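Local coordinates for uncharacterized protein YycE (Bacillus subtilis, PDB 1TWU) that is of unknown function but belongs to the VOC superfamily and is probably related to glyoxalases and fosfomycin resistance proteins, at residues A[27-32]-A[124-129]; A[36-41]-A[55-60]; A[50-55]-A[61-66]. All blocks are in the same frame, centred on the assembly; numbering follows the deposited sequence.

How the interactions relate
Interactions 2 and 3 hold the first βαβββ module together, whereas interaction 1 joins its helix to the last strand of the second module. Interaction 3 is buried and carries the backbone hydrogen bonds that pair strands 47-53 and 59-66. Interaction 2 lies nearer the surface, at the turn end of that hairpin, where strand 37-44 meets the turn ahead of strand 59-66; one isoleucine and one water do most of the joining. Interaction 1 is buried too, but has no hydrogen bond across it, only side chains in van der Waals contact. Y29 links it to interaction 3 by packing on F52 and F63, and the salt bridge E30-R37 ties it to interaction 2. Interactions 2 and 3 both touch the second subunit.

Interaction 1: residues A[27-32]-A[124-129]; sequences RFYEEG and DGWRIV
F28 and Y29, on the last turns of helix 22-32, meet W126, just ahead of strand 127-131, and I128 within it, a contact that joins the two βαβββ modules of the VOC fold. The segments stay more than 10 Å apart at their nearest CA atoms, so long side chains must bridge the gap, and aromatic rings suit the task. F28 swings its ring away from its own backbone N (chi1 178°) and across to the strand, where CZ lies 3.7 Å from I128 CG1. I128 is a compact branched residue that fills this buried place without needing a polar partner. Y29 lies beside F28, whose CD2 sits 3.3 Å above the face of the tyrosine ring, so the two aromatics support each other within the helix. The tyrosine hydroxyl is buried but satisfied, being hydrogen-bonded to D122 OD2. The other oxygen of that carboxylate, OD1, accepts from the backbone N of both D124 and W126, so a single aspartate fixes the turn and the tyrosine together. G125, with positive phi (84°), lets the chain turn here. W126 also makes a cation-pi contact with R17 of strand 12-18. Y29 OH reaches I128 CD1 at 3.6 Å and meets the indole of W126 at its edge, near the ring plane, 3.4 Å from CE3.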
loop_
_atom_site.group_PDB
_atom_site.type_symbol
_atom_site.label_atom_id
_atom_site.label_comp_id
_atom_site.label_asym_id
_atom_site.label_seq_id
_atom_site.Cartn_x
_atom_site.Cartn_y
_atom_site.Cartn_z
ATOM N N ARG A 27 1.292 4.315 -17.877
ATOM C CA ARG A 27 0.870 3.349 -18.884
ATOM C C ARG A 27 0.371 2.057 -18.235
ATOM O O ARG A 27 -0.647 1.502 -18.644
ATOM C CB ARG A 27 2.017 3.022 -19.840
ATOM C CG ARG A 27 1.663 1.922 -20.836
ATOM C CD ARG A 27 2.741 1.761 -21.884
ATOM N NE ARG A 27 2.377 0.831 -22.954
ATOM C CZ ARG A 27 2.573 -0.483 -22.920
ATOM N NH1 ARG A 27 3.133 -1.052 -21.864
ATOM N NH2 ARG A 27 2.230 -1.227 -23.961
ATOM N N PHE A 28 1.087 1.585 -17.220
ATOM C CA PHE A 28 0.709 0.356 -16.530
ATOM C C PHE A 28 -0.601 0.505 -15.762
ATOM O O PHE A 28 -1.528 -0.297 -15.928
ATOM C CB PHE A 28 1.807 -0.062 -15.545
ATOM C CG PHE A 28 1.475 -1.307 -14.748
ATOM C CD1 PHE A 28 1.678 -2.578 -15.287
ATOM C CD2 PHE A 28 0.943 -1.208 -13.463
ATOM C CE1 PHE A 28 1.357 -3.731 -14.557
ATOM C CE2 PHE A 28 0.618 -2.349 -12.730
ATOM C CZ PHE A 28 0.826 -3.615 -13.278
ATOM N N TYR A 29 -0.671 1.532 -14.917
ATOM C CA TYR A 29 -1.848 1.763 -14.080
ATOM C C TYR A 29 -3.071 2.350 -14.755
ATOM O O TYR A 29 -4.197 1.943 -14.460
ATOM C CB TYR A 29 -1.460 2.621 -12.870
ATOM C CG TYR A 29 -0.622 1.846 -11.897
ATOM C CD1 TYR A 29 -1.206 0.942 -11.014
ATOM C CD2 TYR A 29 0.773 1.934 -11.925
ATOM C CE1 TYR A 29 -0.416 0.131 -10.181
ATOM C CE2 TYR A 29 1.575 1.129 -11.101
ATOM C CZ TYR A 29 0.975 0.229 -10.235
ATOM O OH TYR A 29 1.755 -0.579 -9.444
ATOM N N GLU A 30 -2.868 3.295 -15.658
ATOM C CA GLU A 30 -4.003 3.902 -16.314
ATOM C C GLU A 30 -4.398 3.135 -17.568
ATOM O O GLU A 30 -5.567 2.800 -17.752
ATOM C CB GLU A 30 -3.700 5.358 -16.646
ATOM C CG GLU A 30 -4.890 6.255 -16.431
ATOM C CD GLU A 30 -4.603 7.700 -16.766
ATOM O OE1 GLU A 30 -3.500 8.190 -16.427
ATOM O OE2 GLU A 30 -5.493 8.350 -17.355
ATOM N N GLU A 31 -3.427 2.849 -18.426
ATOM C CA GLU A 31 -3.712 2.107 -19.646
ATOM C C GLU A 31 -3.851 0.615 -19.377
ATOM O O GLU A 31 -4.671 -0.060 -19.996
ATOM C CB GLU A 31 -2.608 2.302 -20.677
ATOM C CG GLU A 31 -2.406 3.721 -21.144
ATOM C CD GLU A 31 -1.542 3.779 -22.397
ATOM O OE1 GLU A 31 -0.846 4.804 -22.599
ATOM O OE2 GLU A 31 -1.566 2.799 -23.187
ATOM N N GLY A 32 -3.045 0.100 -18.460
ATOM C CA GLY A 32 -3.094 -1.314 -18.158
ATOM C C GLY A 32 -4.239 -1.718 -17.262
ATOM O O GLY A 32 -5.141 -2.440 -17.687
ATOM N N ASP A 124 8.215 -0.799 -12.020
ATOM C CA ASP A 124 9.293 -0.714 -11.044
ATOM C C ASP A 124 9.475 -1.930 -10.155
ATOM O O ASP A 124 10.101 -1.840 -9.098
ATOM C CB ASP A 124 9.137 0.540 -10.178
ATOM C CG ASP A 124 9.350 1.822 -10.969
ATOM O OD1 ASP A 124 10.308 1.869 -11.775
ATOM O OD2 ASP A 124 8.570 2.782 -10.779
ATOM N N GLY A 125 8.920 -3.063 -10.577
ATOM C CA GLY A 125 9.094 -4.292 -9.826
ATOM C C GLY A 125 8.166 -4.570 -8.667
ATOM O O GLY A 125 8.409 -5.502 -7.900
ATOM N N TRP A 126 7.125 -3.761 -8.505
ATOM C CA TRP A 126 6.178 -4.006 -7.429
ATOM C C TRP A 126 5.377 -5.212 -7.913
ATOM O O TRP A 126 5.022 -5.281 -9.089
ATOM C CB TRP A 126 5.266 -2.791 -7.220
ATOM C CG TRP A 126 4.546 -2.803 -5.890
ATOM C CD1 TRP A 126 4.864 -3.553 -4.783
ATOM C CD2 TRP A 126 3.420 -1.997 -5.513
ATOM N NE1 TRP A 126 4.008 -3.262 -3.750
ATOM C CE2 TRP A 126 3.112 -2.312 -4.169
ATOM C CE3 TRP A 126 2.645 -1.037 -6.179
ATOM C CZ2 TRP A 126 2.061 -1.697 -3.479
ATOM C CZ3 TRP A 126 1.603 -0.425 -5.492
ATOM C CH2 TRP A 126 1.322 -0.760 -4.157
ATOM N N ARG A 127 5.126 -6.171 -7.023
ATOM C CA ARG A 127 4.386 -7.381 -7.378
ATOM C C ARG A 127 2.868 -7.173 -7.305
ATOM O O ARG A 127 2.294 -7.038 -6.223
ATOM C CB ARG A 127 4.790 -8.542 -6.452
ATOM C CG ARG A 127 6.254 -8.995 -6.547
ATOM C CD ARG A 127 6.554 -9.646 -7.880
ATOM N NE ARG A 127 7.967 -9.985 -8.056
ATOM C CZ ARG A 127 8.519 -11.158 -7.748
ATOM N NH1 ARG A 127 7.793 -12.139 -7.232
ATOM N NH2 ARG A 127 9.804 -11.362 -7.993
ATOM N N ILE A 128 2.226 -7.144 -8.466
ATOM C CA ILE A 128 0.781 -6.968 -8.527
ATOM C C ILE A 128 0.153 -8.364 -8.659
ATOM O O ILE A 128 0.308 -9.051 -9.675
ATOM C CB ILE A 128 0.371 -6.072 -9.732
ATOM C CG1 ILE A 128 1.275 -4.835 -9.798
ATOM C CG2 ILE A 128 -1.085 -5.630 -9.589
ATOM C CD1 ILE A 128 1.314 -4.026 -8.520
ATOM N N VAL A 129 -0.550 -8.784 -7.616
ATOM C CA VAL A 129 -1.165 -10.101 -7.607
ATOM C C VAL A 129 -2.673 -10.071 -7.817
ATOM O O VAL A 129 -3.384 -9.219 -7.285
ATOM C CB VAL A 129 -0.855 -10.837 -6.275
ATOM C CG1 VAL A 129 -1.314 -12.296 -6.346
ATOM C CG2 VAL A 129 0.632 -10.755 -5.986
#

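Interaction 2: residues A[36-41]-A[55-60]; sequences KRIGEF and PHADYH
I38, at the start of strand 37-44, makes the apolar contact with the turn before strand 59-66 and the start of that strand, and its terminal methyl does the touching. With CG1 set between the backbone N and the carbonyl carbon (chi1 64°) and the chain extended beyond it, CD1 reaches H60 CB at 3.5 Å and A57 CA at 3.6 Å. The methyl of A57 lies 3.9 Å from the same CD1; a side chain this small lets the isoleucine come close to the backbone of the turn. No direct hydrogen bond crosses between the segments. Instead, one water bridges them, accepting from K36 N at 2.9 Å and donating to P55 O at 2.8 Å. Other polar bonds hold each segment's own shape. H60 ND1 points back to A57 O at 2.8 Å, which would fix the rotation of the imidazole, although the position of that oxygen is less certain. In the strand, R37 NH1 forms a salt bridge with E40 OE1 at 3.1 Å, meeting the oxygen from above the carboxylate plane. Outside the segments, H60 NE2 bonds R14 and R37 NH2 pairs with E30 of helix 22-32. I136 of the second subunit packs on both I38 and H60. Strand 47-53 runs between strands 37-44 and 59-66, and its M51 faces both I38 and G39 in a classic beta bulge.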
loop_
_atom_site.group_PDB
_atom_site.type_symbol
_atom_site.label_atom_id
_atom_site.label_comp_id
_atom_site.label_asym_id
_atom_site.label_seq_id
_atom_site.Cartn_x
_atom_site.Cartn_y
_atom_site.Cartn_z
ATOM N N LYS A 36 -8.726 4.902 -12.561
ATOM C CA LYS A 36 -9.066 6.272 -12.903
ATOM C C LYS A 36 -8.077 7.269 -12.308
ATOM O O LYS A 36 -7.726 7.176 -11.129
ATOM C CB LYS A 36 -10.492 6.589 -12.418
ATOM C CG LYS A 36 -10.841 8.079 -12.348
ATOM C CD LYS A 36 -12.300 8.298 -11.939
ATOM C CE LYS A 36 -12.509 9.597 -11.142
ATOM N NZ LYS A 36 -12.073 10.850 -11.836
ATOM N N ARG A 37 -7.619 8.213 -13.129
ATOM C CA ARG A 37 -6.711 9.248 -12.643
ATOM C C ARG A 37 -7.569 10.263 -11.878
ATOM O O ARG A 37 -8.369 10.989 -12.472
ATOM C CB ARG A 37 -5.993 9.950 -13.796
ATOM C CG ARG A 37 -5.075 11.057 -13.302
ATOM C CD ARG A 37 -4.393 11.802 -14.431
ATOM N NE ARG A 37 -3.663 10.897 -15.310
ATOM C CZ ARG A 37 -2.698 11.286 -16.135
ATOM N NH1 ARG A 37 -2.344 12.565 -16.184
ATOM N NH2 ARG A 37 -2.101 10.399 -16.922
ATOM N N ILE A 38 -7.405 10.304 -10.561
ATOM C CA ILE A 38 -8.198 11.201 -9.730
ATOM C C ILE A 38 -7.448 12.443 -9.285
ATOM O O ILE A 38 -7.966 13.238 -8.505
ATOM C CB ILE A 38 -8.729 10.465 -8.473
ATOM C CG1 ILE A 38 -7.562 10.020 -7.586
ATOM C CG2 ILE A 38 -9.563 9.264 -8.900
ATOM C CD1 ILE A 38 -7.979 9.399 -6.279
ATOM N N GLY A 39 -6.228 12.606 -9.783
ATOM C CA GLY A 39 -5.431 13.761 -9.421
ATOM C C GLY A 39 -4.063 13.712 -10.067
ATOM O O GLY A 39 -3.619 12.659 -10.524
ATOM N N GLU A 40 -3.401 14.863 -10.120
ATOM C CA GLU A 40 -2.066 14.970 -10.701
ATOM C C GLU A 40 -1.537 16.354 -10.366
ATOM O O GLU A 40 -2.302 17.255 -10.025
ATOM C CB GLU A 40 -2.112 14.814 -12.224
ATOM C CG GLU A 40 -2.618 16.065 -12.934
ATOM C CD GLU A 40 -2.680 15.916 -14.441
ATOM O OE1 GLU A 40 -3.499 15.104 -14.931
ATOM O OE2 GLU A 40 -1.909 16.613 -15.139
ATOM N N PHE A 41 -0.228 16.517 -10.457
ATOM C CA PHE A 41 0.392 17.802 -10.186
ATOM C C PHE A 41 1.738 17.871 -10.893
ATOM O O PHE A 41 2.493 16.889 -10.942
ATOM C CB PHE A 41 0.544 18.022 -8.673
ATOM C CG PHE A 41 1.476 17.054 -7.994
ATOM C CD1 PHE A 41 2.831 17.344 -7.866
ATOM C CD2 PHE A 41 0.989 15.866 -7.445
ATOM C CE1 PHE A 41 3.691 16.468 -7.195
ATOM C CE2 PHE A 41 1.840 14.982 -6.772
ATOM C CZ PHE A 41 3.195 15.287 -6.646
ATOM N N PRO A 55 -10.908 1.781 -5.980
ATOM C CA PRO A 55 -11.089 2.375 -7.309
ATOM C C PRO A 55 -11.366 3.880 -7.282
ATOM O O PRO A 55 -11.309 4.539 -8.320
ATOM C CB PRO A 55 -12.271 1.591 -7.863
ATOM C CG PRO A 55 -13.127 1.446 -6.643
ATOM C CD PRO A 55 -12.126 1.055 -5.571
ATOM N N HIS A 56 -11.660 4.415 -6.097
ATOM C CA HIS A 56 -11.964 5.836 -5.945
ATOM C C HIS A 56 -10.923 6.606 -5.141
ATOM O O HIS A 56 -9.763 6.206 -5.061
ATOM C CB HIS A 56 -13.329 6.000 -5.281
ATOM C CG HIS A 56 -14.379 5.100 -5.851
ATOM N ND1 HIS A 56 -14.679 5.067 -7.197
ATOM C CD2 HIS A 56 -15.170 4.170 -5.264
ATOM C CE1 HIS A 56 -15.607 4.152 -7.416
ATOM N NE2 HIS A 56 -15.922 3.592 -6.260
ATOM N N ALA A 57 -11.351 7.711 -4.540
ATOM C CA ALA A 57 -10.459 8.546 -3.753
ATOM C C ALA A 57 -10.270 8.074 -2.312
ATOM O O ALA A 57 -9.211 8.306 -1.724
ATOM C CB ALA A 57 -10.953 9.982 -3.764
ATOM N N ASP A 58 -11.279 7.416 -1.740
ATOM C CA ASP A 58 -11.182 6.937 -0.361
ATOM C C ASP A 58 -9.882 6.180 -0.144
ATOM O O ASP A 58 -9.206 6.361 0.865
ATOM C CB ASP A 58 -12.362 6.030 -0.014
ATOM C CG ASP A 58 -13.678 6.785 0.035
ATOM O OD1 ASP A 58 -13.657 8.007 0.306
ATOM O OD2 ASP A 58 -14.736 6.155 -0.181
ATOM N N TYR A 59 -9.560 5.317 -1.100
ATOM C CA TYR A 59 -8.339 4.528 -1.082
ATOM C C TYR A 59 -7.740 4.704 -2.465
ATOM O O TYR A 59 -8.341 4.298 -3.459
ATOM C CB TYR A 59 -8.633 3.042 -0.852
ATOM C CG TYR A 59 -9.211 2.718 0.507
ATOM C CD1 TYR A 59 -10.586 2.792 0.742
ATOM C CD2 TYR A 59 -8.377 2.349 1.568
ATOM C CE1 TYR A 59 -11.113 2.506 2.001
ATOM C CE2 TYR A 59 -8.892 2.062 2.828
ATOM C CZ TYR A 59 -10.259 2.143 3.039
ATOM O OH TYR A 59 -10.767 1.872 4.296
ATOM N N HIS A 60 -6.568 5.326 -2.536
ATOM C CA HIS A 60 -5.929 5.527 -3.825
ATOM C C HIS A 60 -4.415 5.408 -3.751
ATOM O O HIS A 60 -3.825 5.333 -2.666
ATOM C CB HIS A 60 -6.309 6.894 -4.419
ATOM C CG HIS A 60 -5.840 8.066 -3.610
ATOM N ND1 HIS A 60 -6.600 8.636 -2.610
ATOM C CD2 HIS A 60 -4.678 8.762 -3.641
ATOM C CE1 HIS A 60 -5.925 9.630 -2.060
ATOM N NE2 HIS A 60 -4.756 9.728 -2.667
HETATM O O HOH W 1 -9.946 3.344 -10.495
#

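Interaction 3: residues A[50-55]-A[61-66]; sequences VMFGLP and LEFTQY
L61 N donates to F52 O at 2.9 Å in a nearly straight bond (170°), and F52 N donates to L61 O, also at 2.9 Å, completing a hydrogen-bonded antiparallel pair. V50 and F63 form the next such pair, with both bonds at 3.0 Å. Between them M51 and E62 make a non-hydrogen-bonded pair, in which the chains draw together to a CA-CA distance of 4.3 Å and CA-H...O contacts run from E62 to V50 O and from M51 to L61 O.

The two faces of the sheet differ in character. V50, F52, L61 and F63 point to the side covered by helix 22-32, and large apolar residues suit that buried layer. The rings of F52 and F63, diagonal neighbours across the strands, approach with CD2 of each 4.0 Å apart; the side chains cross at about a right angle, and each CD2 lies near the plane of the other ring, so the contact is edge to edge. F63 is met by the ring of Y29 from the helix. Just past the end of strand 47-53, L54 CD2 touches L61 CD2 at 4.0 Å, extending the same apolar layer.

On the other face M51 and E62 lie alongside one another, pointing the same way. A bend at chi2 (75°) turns the flexible thioether chain so that M51 CE comes 3.7 Å from E62 OE2, while E62 OE1 is held by a salt bridge to R14 of strand 12-18. I136 and W113 of the second subunit pack on M51 and E62. This sheet, with helix 22-32 on one face, makes up the βαβββ module of the VOC fold; in many relatives the concave face of the sheet lines the active-site cleft.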
loop_
_atom_site.group_PDB
_atom_site.type_symbol
_atom_site.label_atom_id
_atom_site.label_comp_id
_atom_site.label_asym_id
_atom_site.label_seq_id
_atom_site.Cartn_x
_atom_site.Cartn_y
_atom_site.Cartn_z
ATOM N N VAL A 50 1.020 11.688 -9.854
ATOM C CA VAL A 50 -0.293 11.322 -10.354
ATOM C C VAL A 50 -0.971 10.417 -9.331
ATOM O O VAL A 50 -0.313 9.630 -8.657
ATOM C CB VAL A 50 -0.167 10.600 -11.724
ATOM C CG1 VAL A 50 0.566 9.275 -11.556
ATOM C CG2 VAL A 50 -1.534 10.400 -12.336
ATOM N N MET A 51 -2.286 10.551 -9.201
ATOM C CA MET A 51 -3.040 9.747 -8.253
ATOM C C MET A 51 -4.045 8.863 -8.993
ATOM O O MET A 51 -4.747 9.333 -9.885
ATOM C CB MET A 51 -3.764 10.662 -7.252
ATOM C CG MET A 51 -2.835 11.546 -6.392
ATOM S SD MET A 51 -2.082 12.971 -7.224
ATOM C CE MET A 51 -1.863 13.986 -5.850
ATOM N N PHE A 52 -4.094 7.581 -8.628
ATOM C CA PHE A 52 -5.010 6.615 -9.247
ATOM C C PHE A 52 -6.000 6.065 -8.227
ATOM O O PHE A 52 -5.611 5.643 -7.139
ATOM C CB PHE A 52 -4.233 5.445 -9.865
ATOM C CG PHE A 52 -3.325 5.850 -10.976
ATOM C CD1 PHE A 52 -3.835 6.484 -12.109
ATOM C CD2 PHE A 52 -1.955 5.636 -10.885
ATOM C CE1 PHE A 52 -2.991 6.905 -13.134
ATOM C CE2 PHE A 52 -1.101 6.054 -11.906
ATOM C CZ PHE A 52 -1.622 6.690 -13.031
ATOM N N GLY A 53 -7.278 6.066 -8.591
ATOM C CA GLY A 53 -8.299 5.569 -7.689
ATOM C C GLY A 53 -8.173 4.079 -7.464
ATOM O O GLY A 53 -7.725 3.346 -8.344
ATOM N N LEU A 54 -8.581 3.621 -6.289
ATOM C CA LEU A 54 -8.483 2.207 -5.975
ATOM C C LEU A 54 -9.751 1.668 -5.305
ATOM O O LEU A 54 -9.699 1.139 -4.194
ATOM C CB LEU A 54 -7.273 1.988 -5.070
ATOM C CG LEU A 54 -6.510 0.680 -5.211
ATOM C CD1 LEU A 54 -5.884 0.568 -6.597
ATOM C CD2 LEU A 54 -5.452 0.643 -4.134
ATOM N N PRO A 55 -10.908 1.781 -5.980
ATOM C CA PRO A 55 -11.089 2.375 -7.309
ATOM C C PRO A 55 -11.366 3.880 -7.282
ATOM O O PRO A 55 -11.309 4.539 -8.320
ATOM C CB PRO A 55 -12.271 1.591 -7.863
ATOM C CG PRO A 55 -13.127 1.446 -6.643
ATOM C CD PRO A 55 -12.126 1.055 -5.571
ATOM N N LEU A 61 -3.798 5.383 -4.927
ATOM C CA LEU A 61 -2.354 5.283 -5.054
ATOM C C LEU A 61 -1.830 6.620 -5.547
ATOM O O LEU A 61 -2.547 7.359 -6.224
ATOM C CB LEU A 61 -1.977 4.220 -6.094
ATOM C CG LEU A 61 -2.409 2.762 -5.929
ATOM C CD1 LEU A 61 -1.943 1.944 -7.135
ATOM C CD2 LEU A 61 -1.815 2.203 -4.648
ATOM N N GLU A 62 -0.593 6.940 -5.185
ATOM C CA GLU A 62 0.056 8.148 -5.677
ATOM C C GLU A 62 1.477 7.777 -6.080
ATOM O O GLU A 62 2.162 7.035 -5.379
ATOM C CB GLU A 62 0.125 9.262 -4.630
ATOM C CG GLU A 62 0.950 10.439 -5.155
ATOM C CD GLU A 62 1.247 11.507 -4.120
ATOM O OE1 GLU A 62 1.426 11.163 -2.933
ATOM O OE2 GLU A 62 1.325 12.693 -4.506
ATOM N N PHE A 63 1.915 8.274 -7.227
ATOM C CA PHE A 63 3.273 8.014 -7.695
ATOM C C PHE A 63 3.925 9.365 -7.936
ATOM O O PHE A 63 3.336 10.250 -8.570
ATOM C CB PHE A 63 3.257 7.182 -8.982
ATOM C CG PHE A 63 2.875 5.742 -8.761
ATOM C CD1 PHE A 63 3.837 4.802 -8.390
ATOM C CD2 PHE A 63 1.549 5.333 -8.892
ATOM C CE1 PHE A 63 3.486 3.475 -8.154
ATOM C CE2 PHE A 63 1.182 4.005 -8.656
ATOM C CZ PHE A 63 2.151 3.073 -8.287
ATOM N N THR A 64 5.131 9.524 -7.405
ATOM C CA THR A 64 5.865 10.771 -7.542
ATOM C C THR A 64 7.270 10.575 -8.112
ATOM O O THR A 64 7.909 9.544 -7.897
ATOM C CB THR A 64 5.970 11.491 -6.177
ATOM O OG1 THR A 64 6.579 10.620 -5.211
ATOM C CG2 THR A 64 4.585 11.893 -5.688
ATOM N N GLN A 65 7.731 11.584 -8.844
ATOM C CA GLN A 65 9.054 11.581 -9.452
ATOM C C GLN A 65 9.705 12.935 -9.200
ATOM O O GLN A 65 9.092 13.976 -9.432
ATOM C CB GLN A 65 8.928 11.327 -10.954
ATOM C CG GLN A 65 10.241 11.327 -11.708
ATOM C CD GLN A 65 10.072 10.899 -13.150
ATOM O OE1 GLN A 65 10.929 11.158 -13.991
ATOM N NE2 GLN A 65 8.970 10.231 -13.440
ATOM N N TYR A 66 10.944 12.924 -8.717
ATOM C CA TYR A 66 11.651 14.169 -8.443
ATOM C C TYR A 66 12.422 14.673 -9.662
ATOM O O TYR A 66 13.054 13.894 -10.373
ATOM C CB TYR A 66 12.601 13.985 -7.266
ATOM C CG TYR A 66 13.220 15.280 -6.803
ATOM C CD1 TYR A 66 12.425 16.342 -6.370
ATOM C CD2 TYR A 66 14.602 15.457 -6.823
ATOM C CE1 TYR A 66 12.992 17.551 -5.972
ATOM C CE2 TYR A 66 15.181 16.660 -6.429
ATOM C CZ TYR A 66 14.374 17.705 -6.007
ATOM O OH TYR A 66 14.956 18.901 -5.640
#